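Local coordinates for TIR-like domain-containing protein (PDB 7EBD) that belongs to the prokaryotic STING family and binds C2E in a pocket built by two subunits, at residues E16-L21 with I84-K89; I26-P31 with D148-E153; I47-T52 with T102-I107. All coordinates share one frame; numbering follows the deposited sequence.

In the fold
Contacts 1 and 3 are buried in the core and both touch C2E and the second subunit. Contact 2 lies at the surface, its centre about 16 Å from the centre of the chain, and no other protein chain of the assembly touches it. Contacts 1 and 2 use the same helix 6-28: contact 1 sets it on strand 84-91, contact 2 sets its C-terminal end on helix 149-154. Contact 3 joins the loop after strand 42-47 to helix 104-111. All three are apolar across their segments. An aromatic edge and branched side chains serve contact 1, an aromatic face contact 2. In contact 3 a selenomethionine methyl and a proline ring carbon meet one leucine methyl. In contacts 1 and 3 the segments also bond to C2E.

Contact 1. Residues E16-L21 with I84-K89; sequences EGFVKL and IHIVSK. With C2E (9,9'-[(2R,3R,3aS,5S,7aR,9R,10R,10aS,12S,14aR)-3,5,10,12-tetrahydroxy-5,12-dioxidooctahydro-2H,7H-difuro[3,2-d:3',2'-j][1,3,7,9,2,8]tetraoxadiphosphacyclododecine-2,9-diyl]bis(2-amino-1,9-dihydro-6H-purin-6-one)), chain E; ACT (acetate ion), chain C.
The Phe18 ring meets Ile84 and Ile86 at its edge and C2E over one face. On that face N3 of C2E sits above the ring, 3.5 Å from Phe18 CD1. At the edge, near the ring plane, Ile84 CG2 comes to 3.6 Å from Phe18 CE1. Ile86 CG2 lies in the plane, 3.9 Å from the same CE1. The Tyr14 ring also meets Phe18, with planes about 30° apart. Phe18 extends to the strand because CG is anti to the backbone N (chi1 172°), beside the carbonyl carbon.

Ile84 divides its work between two branches. CG2 touches Phe18 and also O6 of C2E. The other branch ends in CD1, which packs 3.5 Å from Leu21 CB. In this way helix 6-28 lies against strand 84-91 of the mixed sheet of the prokaryotic STING domain. The two short segments cross at -67°, with axes 10.2 Å apart at closest approach. The helix has a wider pi-type turn at 16-19, next to the ligand.

The strand backbone bonds to the guanine of C2E. His85 O accepts from C2E N1 at 2.6 Å, and weakly from C2E N2 at 3.0 Å. His85 N gives a weak bond to O6. His85 CB is directed away from the helix. His85 NE2 is hydrogen-bonded to NE2 of His85 of the second subunit.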
loop_
_atom_site.group_PDB
_atom_site.type_symbol
_atom_site.label_atom_id
_atom_site.label_comp_id
_atom_site.label_asym_id
_atom_site.label_seq_id
_atom_site.Cartn_x
_atom_site.Cartn_y
_atom_site.Cartn_z
ATOM N N GLU A 16 1.880 -3.675 -8.369
ATOM C CA GLU A 16 3.228 -4.123 -8.030
ATOM C C GLU A 16 3.305 -4.645 -6.601
ATOM O O GLU A 16 4.052 -5.590 -6.321
ATOM C CB GLU A 16 4.227 -2.985 -8.236
ATOM C CG GLU A 16 4.459 -2.600 -9.692
ATOM C CD GLU A 16 4.990 -3.754 -10.524
ATOM O OE1 GLU A 16 4.458 -3.989 -11.630
ATOM O OE2 GLU A 16 5.933 -4.434 -10.069
ATOM N N GLY A 17 2.555 -4.041 -5.682
ATOM C CA GLY A 17 2.644 -4.395 -4.283
ATOM C C GLY A 17 1.655 -5.421 -3.782
ATOM O O GLY A 17 1.720 -5.790 -2.606
ATOM N N PHE A 18 0.738 -5.903 -4.620
ATOM C CA PHE A 18 -0.258 -6.853 -4.136
ATOM C C PHE A 18 -0.758 -7.803 -5.217
ATOM O O PHE A 18 -0.606 -9.023 -5.090
ATOM C CB PHE A 18 -1.445 -6.107 -3.521
ATOM C CG PHE A 18 -2.598 -7.000 -3.168
ATOM C CD1 PHE A 18 -2.524 -7.848 -2.073
ATOM C CD2 PHE A 18 -3.754 -6.997 -3.932
ATOM C CE1 PHE A 18 -3.583 -8.676 -1.747
ATOM C CE2 PHE A 18 -4.815 -7.823 -3.611
ATOM C CZ PHE A 18 -4.731 -8.664 -2.518
ATOM N N VAL A 19 -1.353 -7.257 -6.280
ATOM C CA VAL A 19 -2.048 -8.088 -7.265
ATOM C C VAL A 19 -1.087 -9.076 -7.914
ATOM O O VAL A 19 -1.384 -10.270 -8.036
ATOM C CB VAL A 19 -2.741 -7.207 -8.318
ATOM C CG1 VAL A 19 -3.386 -8.073 -9.392
ATOM C CG2 VAL A 19 -3.774 -6.318 -7.660
ATOM N N LYS A 20 0.075 -8.588 -8.354
ATOM C CA LYS A 20 1.045 -9.456 -9.015
ATOM C C LYS A 20 1.516 -10.565 -8.082
ATOM O O LYS A 20 1.564 -11.741 -8.468
ATOM C CB LYS A 20 2.222 -8.620 -9.521
ATOM C CG LYS A 20 3.253 -9.395 -10.321
ATOM C CD LYS A 20 4.235 -8.452 -10.999
ATOM C CE LYS A 20 4.960 -7.578 -9.988
ATOM N NZ LYS A 20 5.989 -8.337 -9.224
ATOM N N LEU A 21 1.853 -10.210 -6.841
ATOM C CA LEU A 21 2.328 -11.204 -5.883
ATOM C C LEU A 21 1.235 -12.208 -5.540
ATOM O O LEU A 21 1.503 -13.410 -5.422
ATOM C CB LEU A 21 2.828 -10.507 -4.617
ATOM C CG LEU A 21 3.768 -9.314 -4.801
ATOM C CD1 LEU A 21 4.083 -8.667 -3.458
ATOM C CD2 LEU A 21 5.044 -9.733 -5.515
ATOM N N ILE A 84 1.381 -11.946 2.656
ATOM C CA ILE A 84 0.285 -11.135 2.138
ATOM C C ILE A 84 -0.995 -11.557 2.842
ATOM O O ILE A 84 -1.443 -12.698 2.699
ATOM C CB ILE A 84 0.151 -11.300 0.618
ATOM C CG1 ILE A 84 1.502 -11.086 -0.061
ATOM C CG2 ILE A 84 -0.900 -10.341 0.067
ATOM C CD1 ILE A 84 1.533 -11.554 -1.491
ATOM N N HIS A 85 -1.594 -10.641 3.596
ATOM C CA HIS A 85 -2.831 -10.939 4.299
ATOM C C HIS A 85 -4.027 -10.669 3.396
ATOM O O HIS A 85 -4.074 -9.660 2.686
ATOM C CB HIS A 85 -2.934 -10.120 5.584
ATOM C CG HIS A 85 -1.946 -10.524 6.636
ATOM N ND1 HIS A 85 -2.223 -11.480 7.590
ATOM C CD2 HIS A 85 -0.682 -10.105 6.881
ATOM C CE1 HIS A 85 -1.173 -11.631 8.378
ATOM N NE2 HIS A 85 -0.224 -10.808 7.970
ATOM N N ILE A 86 -4.994 -11.586 3.421
ATOM C CA ILE A 86 -6.133 -11.562 2.515
ATOM C C ILE A 86 -7.369 -12.051 3.260
ATOM O O ILE A 86 -7.292 -12.584 4.368
ATOM C CB ILE A 86 -5.898 -12.443 1.273
ATOM C CG1 ILE A 86 -5.364 -13.809 1.710
ATOM C CG2 ILE A 86 -4.948 -11.764 0.299
ATOM C CD1 ILE A 86 -5.767 -14.949 0.816
ATOM N N VAL A 87 -8.517 -11.875 2.614
ATOM C CA VAL A 87 -9.768 -12.496 3.027
ATOM C C VAL A 87 -10.218 -13.414 1.902
ATOM O O VAL A 87 -10.100 -13.069 0.720
ATOM C CB VAL A 87 -10.852 -11.452 3.360
ATOM C CG1 VAL A 87 -10.570 -10.814 4.708
ATOM C CG2 VAL A 87 -10.914 -10.391 2.280
ATOM N N SER A 88 -10.712 -14.594 2.266
ATOM C CA SER A 88 -11.019 -15.596 1.260
ATOM C C SER A 88 -12.171 -16.471 1.726
ATOM O O SER A 88 -12.656 -16.362 2.855
ATOM C CB SER A 88 -9.795 -16.460 0.940
ATOM O OG SER A 88 -9.376 -17.183 2.083
ATOM N N LYS A 89 -12.605 -17.342 0.821
ATOM C CA LYS A 89 -13.620 -18.339 1.116
ATOM C C LYS A 89 -13.435 -19.511 0.162
ATOM O O LYS A 89 -12.644 -19.456 -0.787
ATOM C CB LYS A 89 -15.037 -17.760 1.006
ATOM C CG LYS A 89 -15.489 -17.488 -0.417
ATOM C CD LYS A 89 -16.847 -16.808 -0.451
ATOM C CE LYS A 89 -17.955 -17.805 -0.748
ATOM N NZ LYS A 89 -19.236 -17.125 -1.089
HETATM P P1 C2E E . 2.475 -0.931 -0.960
HETATM O O2P C2E E . 3.414 -1.923 -0.317
HETATM O O1P C2E E . 3.052 -0.680 -2.326
HETATM O "O5'" C2E E . 0.980 -1.527 -1.270
HETATM C "C5'" C2E E . 0.180 -0.826 -2.171
HETATM C "C4'" C2E E . -1.298 -1.275 -1.990
HETATM O "O4'" C2E E . -1.411 -2.543 -2.275
HETATM C "C3'" C2E E . -1.727 -1.148 -0.513
HETATM O "O3'" C2E E . -2.249 0.077 -0.297
HETATM C "C2'" C2E E . -2.801 -2.243 -0.389
HETATM O "O2'" C2E E . -4.113 -1.750 -0.907
HETATM C "C1'" C2E E . -2.378 -3.213 -1.160
HETATM N N9 C2E E . -1.657 -4.187 -0.390
HETATM C C8 C2E E . -0.324 -4.173 -0.241
HETATM N N7 C2E E . -0.060 -5.239 0.546
HETATM C C5 C2E E . -1.211 -5.855 0.845
HETATM C C6 C2E E . -1.531 -7.098 1.686
HETATM O O6 C2E E . -0.663 -7.702 2.217
HETATM N N1 C2E E . -2.885 -7.531 1.832
HETATM C C2 C2E E . -3.950 -6.805 1.194
HETATM N N2 C2E E . -5.325 -7.241 1.341
HETATM N N3 C2E E . -3.646 -5.621 0.393
HETATM C C4 C2E E . -2.234 -5.182 0.246
HETATM P P11 C2E E . -2.326 0.477 1.316
HETATM O O21 C2E E . -3.214 -0.391 2.175
HETATM O O11 C2E E . -2.950 1.852 1.365
HETATM O O5A C2E E . -0.765 0.648 1.822
HETATM C C5A C2E E . -0.189 1.814 1.299
HETATM C C4A C2E E . 1.246 1.863 1.654
HETATM O O4A C2E E . 1.396 1.938 2.949
HETATM C C3A C2E E . 2.022 0.448 1.185
HETATM O O3A C2E E . 2.469 0.562 -0.244
HETATM C C2A C2E E . 2.990 0.347 1.922
HETATM O O2A C2E E . 4.138 1.190 1.433
HETATM C C1A C2E E . 2.463 0.940 3.331
HETATM N N91 C2E E . 1.958 -0.021 4.062
HETATM C C81 C2E E . 0.684 -0.429 4.214
HETATM N N71 C2E E . 0.701 -1.459 5.081
HETATM C C51 C2E E . 1.962 -1.665 5.449
HETATM C C61 C2E E . 2.583 -2.683 6.404
HETATM O O61 C2E E . 1.895 -3.467 6.959
HETATM N N11 C2E E . 3.994 -2.689 6.624
HETATM C C21 C2E E . 4.830 -1.733 5.944
HETATM N N21 C2E E . 6.265 -1.738 6.166
HETATM N N31 C2E E . 4.232 -0.763 5.033
HETATM C C41 C2E E . 2.758 -0.763 4.811
HETATM C C ACT C . -10.212 -20.287 3.944
HETATM O O ACT C . -10.644 -19.315 3.261
HETATM O OXT ACT C . -9.804 -20.294 5.140
HETATM C CH3 ACT C . -10.187 -21.654 3.199
#

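Contact 2. Residues I26-P31 with D148-E153; sequences IVTEMP and DSFCRE
Val27 packs over one face of the Phe150 ring. This is a CH-pi contact. Val27 CB lies 4.1 Å from the centroid of the Phe150 ring and 22° off the ring normal, offset toward the rim. Both methyls help. Val27 CG1 comes to 3.6 Å from Phe150 CD1 and touches CE1 as well. Val27 CG2 sits beside Phe150 CB and CD1. The valine lies over the CD1 side of that face, and the two side chains cross at about a right angle.

The second apolar contact is at the far end of the ring. Thr28 CG2 is 3.7 Å from Phe150 CZ, an oblique approach. Thr28 OG1 sits between its own backbone N and carbonyl carbon (chi1 69°) and bonds to Glu24 O, one turn back. That rotation leaves the methyl to meet the phenylalanine.

No polar bond crosses between the segments; the helix start has its own. Asp148 is the N-cap of helix 149-154. Its OD1 accepts from Cys151 N at 3.1 Å in a nearly straight bond, on the anti side of OD1 and 31° out of the carboxylate plane. Arg152 N bonds to Asp148 O at 2.7 Å. The Arg152 side chain reaches back along the chain, where its NH2 bonds to Asn146 O.

The contact joins the last turn of helix 6-28 to the first turn of the short helix 149-154, at the protein surface. The pairing probably rests on shape and on dispersion between aliphatic carbons and the aromatic ring, while capping fixes the start of the helix that carries the ring.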
loop_
_atom_site.group_PDB
_atom_site.type_symbol
_atom_site.label_atom_id
_atom_site.label_comp_id
_atom_site.label_asym_id
_atom_site.label_seq_id
_atom_site.Cartn_x
_atom_site.Cartn_y
_atom_site.Cartn_z
ATOM N N ILE A 26 -1.072 -17.656 -6.150
ATOM C CA ILE A 26 -2.176 -18.521 -6.557
ATOM C C ILE A 26 -1.706 -19.534 -7.592
ATOM O O ILE A 26 -2.068 -20.716 -7.536
ATOM C CB ILE A 26 -3.352 -17.676 -7.082
ATOM C CG1 ILE A 26 -4.027 -16.923 -5.936
ATOM C CG2 ILE A 26 -4.360 -18.551 -7.815
ATOM C CD1 ILE A 26 -5.146 -16.005 -6.387
ATOM N N VAL A 27 -0.884 -19.095 -8.545
ATOM C CA VAL A 27 -0.503 -19.976 -9.645
ATOM C C VAL A 27 0.575 -20.966 -9.214
ATOM O O VAL A 27 0.485 -22.165 -9.507
ATOM C CB VAL A 27 -0.059 -19.149 -10.865
ATOM C CG1 VAL A 27 0.531 -20.058 -11.928
ATOM C CG2 VAL A 27 -1.239 -18.375 -11.430
ATOM N N THR A 28 1.608 -20.496 -8.508
ATOM C CA THR A 28 2.806 -21.301 -8.298
ATOM C C THR A 28 2.949 -21.883 -6.898
ATOM O O THR A 28 3.764 -22.792 -6.714
ATOM C CB THR A 28 4.065 -20.477 -8.613
ATOM O OG1 THR A 28 4.241 -19.458 -7.620
ATOM C CG2 THR A 28 3.942 -19.820 -9.981
ATOM N N GLU A 29 2.193 -21.400 -5.916
ATOM C CA GLU A 29 2.367 -21.840 -4.537
ATOM C C GLU A 29 1.117 -22.434 -3.910
ATOM O O GLU A 29 1.235 -23.358 -3.100
ATOM C CB GLU A 29 2.848 -20.675 -3.657
ATOM C CG GLU A 29 4.275 -20.238 -3.931
ATOM C CD GLU A 29 4.709 -19.078 -3.055
ATOM O OE1 GLU A 29 4.196 -17.955 -3.248
ATOM O OE2 GLU A 29 5.558 -19.292 -2.163
HETATM N N MSE A 30 -0.064 -21.939 -4.257
HETATM C CA MSE A 30 -1.311 -22.431 -3.674
HETATM C C MSE A 30 -1.579 -23.939 -3.858
HETATM O O MSE A 30 -1.999 -24.593 -2.902
HETATM C CB MSE A 30 -2.493 -21.634 -4.227
HETATM C CG MSE A 30 -3.818 -22.000 -3.594
HETATM SE SE MSE A 30 -5.314 -21.365 -4.650
HETATM C CE MSE A 30 -4.881 -22.252 -6.332
ATOM N N PRO A 31 -1.358 -24.496 -5.058
ATOM C CA PRO A 31 -1.583 -25.943 -5.237
ATOM C C PRO A 31 -0.727 -26.817 -4.337
ATOM O O PRO A 31 -1.028 -28.011 -4.198
ATOM C CB PRO A 31 -1.241 -26.176 -6.715
ATOM C CG PRO A 31 -1.460 -24.864 -7.354
ATOM C CD PRO A 31 -1.014 -23.857 -6.343
ATOM N N ASP A 148 0.293 -9.753 -17.688
ATOM C CA ASP A 148 0.896 -10.689 -16.746
ATOM C C ASP A 148 0.154 -12.012 -16.856
ATOM O O ASP A 148 -1.065 -12.057 -16.664
ATOM C CB ASP A 148 0.840 -10.138 -15.316
ATOM C CG ASP A 148 1.619 -10.986 -14.322
ATOM O OD1 ASP A 148 1.221 -12.144 -14.072
ATOM O OD2 ASP A 148 2.637 -10.494 -13.791
ATOM N N SER A 149 0.891 -13.083 -17.170
ATOM C CA SER A 149 0.251 -14.367 -17.446
ATOM C C SER A 149 -0.511 -14.885 -16.230
ATOM O O SER A 149 -1.648 -15.354 -16.356
ATOM C CB SER A 149 1.295 -15.389 -17.900
ATOM O OG SER A 149 1.893 -15.000 -19.124
ATOM N N PHE A 150 0.097 -14.802 -15.045
ATOM C CA PHE A 150 -0.576 -15.264 -13.833
ATOM C C PHE A 150 -1.821 -14.430 -13.547
ATOM O O PHE A 150 -2.891 -14.971 -13.234
ATOM C CB PHE A 150 0.389 -15.209 -12.646
ATOM C CG PHE A 150 1.596 -16.091 -12.799
ATOM C CD1 PHE A 150 1.597 -17.145 -13.700
ATOM C CD2 PHE A 150 2.731 -15.870 -12.034
ATOM C CE1 PHE A 150 2.707 -17.958 -13.839
ATOM C CE2 PHE A 150 3.845 -16.681 -12.168
ATOM C CZ PHE A 150 3.832 -17.727 -13.073
ATOM N N CYS A 151 -1.696 -13.106 -13.657
ATOM C CA CYS A 151 -2.828 -12.221 -13.406
ATOM C C CYS A 151 -3.935 -12.445 -14.428
ATOM O O CYS A 151 -5.118 -12.517 -14.074
ATOM C CB CYS A 151 -2.363 -10.766 -13.420
ATOM S SG CYS A 151 -1.155 -10.371 -12.140
ATOM N N ARG A 152 -3.570 -12.540 -15.708
ATOM C CA ARG A 152 -4.552 -12.879 -16.730
ATOM C C ARG A 152 -5.218 -14.215 -16.433
ATOM O O ARG A 152 -6.387 -14.420 -16.776
ATOM C CB ARG A 152 -3.888 -12.908 -18.108
ATOM C CG ARG A 152 -4.865 -12.839 -19.270
ATOM C CD ARG A 152 -4.191 -13.136 -20.603
ATOM N NE ARG A 152 -2.962 -12.371 -20.799
ATOM C CZ ARG A 152 -1.745 -12.906 -20.828
ATOM N NH1 ARG A 152 -1.591 -14.214 -20.676
ATOM N NH2 ARG A 152 -0.682 -12.133 -21.012
ATOM N N GLU A 153 -4.494 -15.125 -15.781
ATOM C CA GLU A 153 -5.038 -16.445 -15.489
ATOM C C GLU A 153 -6.048 -16.412 -14.346
ATOM O O GLU A 153 -7.104 -17.049 -14.436
ATOM C CB GLU A 153 -3.896 -17.411 -15.163
ATOM C CG GLU A 153 -4.333 -18.824 -14.817
ATOM C CD GLU A 153 -4.644 -19.661 -16.043
ATOM O OE1 GLU A 153 -4.468 -19.159 -17.173
ATOM O OE2 GLU A 153 -5.066 -20.825 -15.876
#

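Contact 3. Residues I47-T52 with T102-I107. With C2E (9,9'-[(2R,3R,3aS,5S,7aR,9R,10R,10aS,12S,14aR)-3,5,10,12-tetrahydroxy-5,12-dioxidooctahydro-2H,7H-difuro[3,2-d:3',2'-j][1,3,7,9,2,8]tetraoxadiphosphacyclododecine-2,9-diyl]bis(2-amino-1,9-dihydro-6H-purin-6-one)), chain E.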
loop_
_atom_site.group_PDB
_atom_site.type_symbol
_atom_site.label_atom_id
_atom_site.label_comp_id
_atom_site.label_asym_id
_atom_site.label_seq_id
_atom_site.Cartn_x
_atom_site.Cartn_y
_atom_site.Cartn_z
ATOM N N ILE A 47 -11.038 -8.313 -7.356
ATOM C CA ILE A 47 -10.819 -6.943 -6.913
ATOM C C ILE A 47 -12.178 -6.264 -6.814
ATOM O O ILE A 47 -12.902 -6.158 -7.810
ATOM C CB ILE A 47 -9.894 -6.186 -7.878
ATOM C CG1 ILE A 47 -8.654 -7.023 -8.205
ATOM C CG2 ILE A 47 -9.495 -4.842 -7.285
ATOM C CD1 ILE A 47 -7.810 -7.381 -7.003
ATOM N N LYS A 48 -12.523 -5.799 -5.620
ATOM C CA LYS A 48 -13.814 -5.174 -5.362
ATOM C C LYS A 48 -13.619 -3.669 -5.239
ATOM O O LYS A 48 -12.880 -3.206 -4.366
ATOM C CB LYS A 48 -14.452 -5.741 -4.095
ATOM C CG LYS A 48 -15.731 -5.035 -3.677
ATOM C CD LYS A 48 -16.848 -5.268 -4.679
ATOM C CE LYS A 48 -18.126 -4.565 -4.252
ATOM N NZ LYS A 48 -19.233 -4.798 -5.221
HETATM N N MSE A 49 -14.280 -2.917 -6.111
HETATM C CA MSE A 49 -14.249 -1.462 -6.046
HETATM C C MSE A 49 -15.298 -0.961 -5.064
HETATM O O MSE A 49 -16.360 -1.566 -4.930
HETATM C CB MSE A 49 -14.491 -0.848 -7.428
HETATM C CG MSE A 49 -13.509 -1.303 -8.489
HETATM SE SE MSE A 49 -11.688 -0.764 -8.072
HETATM C CE MSE A 49 -11.872 1.156 -8.313
ATOM N N PRO A 50 -14.998 0.127 -4.359
ATOM C CA PRO A 50 -16.016 0.743 -3.501
ATOM C C PRO A 50 -17.161 1.288 -4.341
ATOM O O PRO A 50 -16.964 1.763 -5.462
ATOM C CB PRO A 50 -15.257 1.869 -2.789
ATOM C CG PRO A 50 -13.808 1.552 -2.974
ATOM C CD PRO A 50 -13.705 0.825 -4.274
ATOM N N GLU A 51 -18.373 1.199 -3.788
ATOM C CA GLU A 51 -19.544 1.733 -4.477
ATOM C C GLU A 51 -19.347 3.205 -4.817
ATOM O O GLU A 51 -19.592 3.635 -5.951
ATOM C CB GLU A 51 -20.789 1.540 -3.612
ATOM C CG GLU A 51 -21.295 0.110 -3.562
ATOM C CD GLU A 51 -22.507 -0.041 -2.667
ATOM O OE1 GLU A 51 -23.160 0.981 -2.370
ATOM O OE2 GLU A 51 -22.803 -1.183 -2.255
ATOM N N THR A 52 -18.900 3.989 -3.843
ATOM C CA THR A 52 -18.428 5.344 -4.073
ATOM C C THR A 52 -17.202 5.566 -3.202
ATOM O O THR A 52 -17.011 4.891 -2.187
ATOM C CB THR A 52 -19.504 6.397 -3.768
ATOM O OG1 THR A 52 -18.976 7.706 -4.016
ATOM C CG2 THR A 52 -19.952 6.303 -2.315
ATOM N N THR A 102 -7.375 -0.667 -0.504
ATOM C CA THR A 102 -7.312 0.427 0.460
ATOM C C THR A 102 -6.444 1.581 -0.029
ATOM O O THR A 102 -6.614 2.713 0.440
ATOM C CB THR A 102 -6.792 -0.091 1.801
ATOM O OG1 THR A 102 -5.573 -0.815 1.594
ATOM C CG2 THR A 102 -7.809 -1.018 2.441
ATOM N N ILE A 103 -5.533 1.319 -0.972
ATOM C CA ILE A 103 -4.678 2.360 -1.534
ATOM C C ILE A 103 -5.492 3.484 -2.161
ATOM O O ILE A 103 -4.994 4.604 -2.305
ATOM C CB ILE A 103 -3.706 1.740 -2.561
ATOM C CG1 ILE A 103 -2.585 2.722 -2.911
ATOM C CG2 ILE A 103 -4.458 1.293 -3.810
ATOM C CD1 ILE A 103 -1.584 2.177 -3.909
ATOM N N LEU A 104 -6.744 3.212 -2.538
ATOM C CA LEU A 104 -7.593 4.239 -3.126
ATOM C C LEU A 104 -7.931 5.347 -2.139
ATOM O O LEU A 104 -8.400 6.408 -2.566
ATOM C CB LEU A 104 -8.882 3.613 -3.662
ATOM C CG LEU A 104 -8.762 2.630 -4.827
ATOM C CD1 LEU A 104 -10.073 1.890 -5.028
ATOM C CD2 LEU A 104 -8.353 3.355 -6.102
ATOM N N SER A 105 -7.708 5.122 -0.839
ATOM C CA SER A 105 -8.042 6.113 0.179
ATOM C C SER A 105 -7.522 7.495 -0.200
ATOM O O SER A 105 -8.289 8.463 -0.287
ATOM C CB SER A 105 -7.475 5.676 1.531
ATOM O OG SER A 105 -6.059 5.632 1.493
ATOM N N GLY A 106 -6.215 7.592 -0.450
ATOM C CA GLY A 106 -5.629 8.868 -0.832
ATOM C C GLY A 106 -6.370 9.533 -1.971
ATOM O O GLY A 106 -6.677 10.729 -1.914
ATOM N N ILE A 107 -6.693 8.755 -3.011
ATOM C CA ILE A 107 -7.450 9.280 -4.147
ATOM C C ILE A 107 -8.642 10.084 -3.651
ATOM O O ILE A 107 -8.801 11.266 -3.987
ATOM C CB ILE A 107 -7.892 8.135 -5.076
ATOM C CG1 ILE A 107 -6.698 7.576 -5.851
ATOM C CG2 ILE A 107 -8.964 8.617 -6.039
ATOM C CD1 ILE A 107 -6.180 8.509 -6.929
HETATM P P1 C2E E . 2.475 -0.931 -0.960
HETATM O O2P C2E E . 3.414 -1.923 -0.317
HETATM O O1P C2E E . 3.052 -0.680 -2.326
HETATM O "O5'" C2E E . 0.980 -1.527 -1.270
HETATM C "C5'" C2E E . 0.180 -0.826 -2.171
HETATM C "C4'" C2E E . -1.298 -1.275 -1.990
HETATM O "O4'" C2E E . -1.411 -2.543 -2.275
HETATM C "C3'" C2E E . -1.727 -1.148 -0.513
HETATM O "O3'" C2E E . -2.249 0.077 -0.297
HETATM C "C2'" C2E E . -2.801 -2.243 -0.389
HETATM O "O2'" C2E E . -4.113 -1.750 -0.907
HETATM C "C1'" C2E E . -2.378 -3.213 -1.160
HETATM N N9 C2E E . -1.657 -4.187 -0.390
HETATM C C8 C2E E . -0.324 -4.173 -0.241
HETATM N N7 C2E E . -0.060 -5.239 0.546
HETATM C C5 C2E E . -1.211 -5.855 0.845
HETATM C C6 C2E E . -1.531 -7.098 1.686
HETATM O O6 C2E E . -0.663 -7.702 2.217
HETATM N N1 C2E E . -2.885 -7.531 1.832
HETATM C C2 C2E E . -3.950 -6.805 1.194
HETATM N N2 C2E E . -5.325 -7.241 1.341
HETATM N N3 C2E E . -3.646 -5.621 0.393
HETATM C C4 C2E E . -2.234 -5.182 0.246
HETATM P P11 C2E E . -2.326 0.477 1.316
HETATM O O21 C2E E . -3.214 -0.391 2.175
HETATM O O11 C2E E . -2.950 1.852 1.365
HETATM O O5A C2E E . -0.765 0.648 1.822
HETATM C C5A C2E E . -0.189 1.814 1.299
HETATM C C4A C2E E . 1.246 1.863 1.654
HETATM O O4A C2E E . 1.396 1.938 2.949
HETATM C C3A C2E E . 2.022 0.448 1.185
HETATM O O3A C2E E . 2.469 0.562 -0.244
HETATM C C2A C2E E . 2.990 0.347 1.922
HETATM O O2A C2E E . 4.138 1.190 1.433
HETATM C C1A C2E E . 2.463 0.940 3.331
HETATM N N91 C2E E . 1.958 -0.021 4.062
HETATM C C81 C2E E . 0.684 -0.429 4.214
HETATM N N71 C2E E . 0.701 -1.459 5.081
HETATM C C51 C2E E . 1.962 -1.665 5.449
HETATM C C61 C2E E . 2.583 -2.683 6.404
HETATM O O61 C2E E . 1.895 -3.467 6.959
HETATM N N11 C2E E . 3.994 -2.689 6.624
HETATM C C21 C2E E . 4.830 -1.733 5.944
HETATM N N21 C2E E . 6.265 -1.738 6.166
HETATM N N31 C2E E . 4.232 -0.763 5.033
HETATM C C41 C2E E . 2.758 -0.763 4.811
#
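Two bends, at chi2 (-63°) and chi3 (-69°), carry the methyl of selenomethionine Met49 to Leu104. On the leucine, CD1 is the branch that does the touching. In this prokaryotic STING domain the contact joins the loop after strand 42-47 to helix 104-111, whose N-terminal end borders the ligand pocket.

Met49 CE lies 3.8 Å from Leu104 CD1, and the two side chains cross at about a right angle. Pro50 adds a ring carbon to the same methyl: Pro50 CD is 3.9 Å from Leu104 CD1. One leucine methyl thus sits against two neighbouring residues of the loop. No hydrogen bond links the segments. Phe137 of helix 124-146 touches both Met49 and Leu104, and Ile57 of helix 57-67 touches both Pro50 and Leu104. These helices extend the apolar packing.

Thr102 and Ile103 of 102-107 meet C2E. Thr102 CB is directed away from 47-52. Thr102 OG1 accepts from C2E O2' at 3.0 Å and donates to the phosphate oxygen O21, where the modelled distance is so short that its exact value is doubtful. Ile103 N gives C2E O2' a weak bond of 3.4 Å. Within the same segment, Ser105 N bonds to Thr102 O at 2.9 Å.

Ile103 also faces the second subunit. It packs on Ile103 of that subunit, and its O is hydrogen-bonded to Ser13 OG there. Toward the ligand, Ile103 CB comes to 3.2 Å from C2E O3', and Ile103 CD1 rests 3.9 Å from C2E C5'.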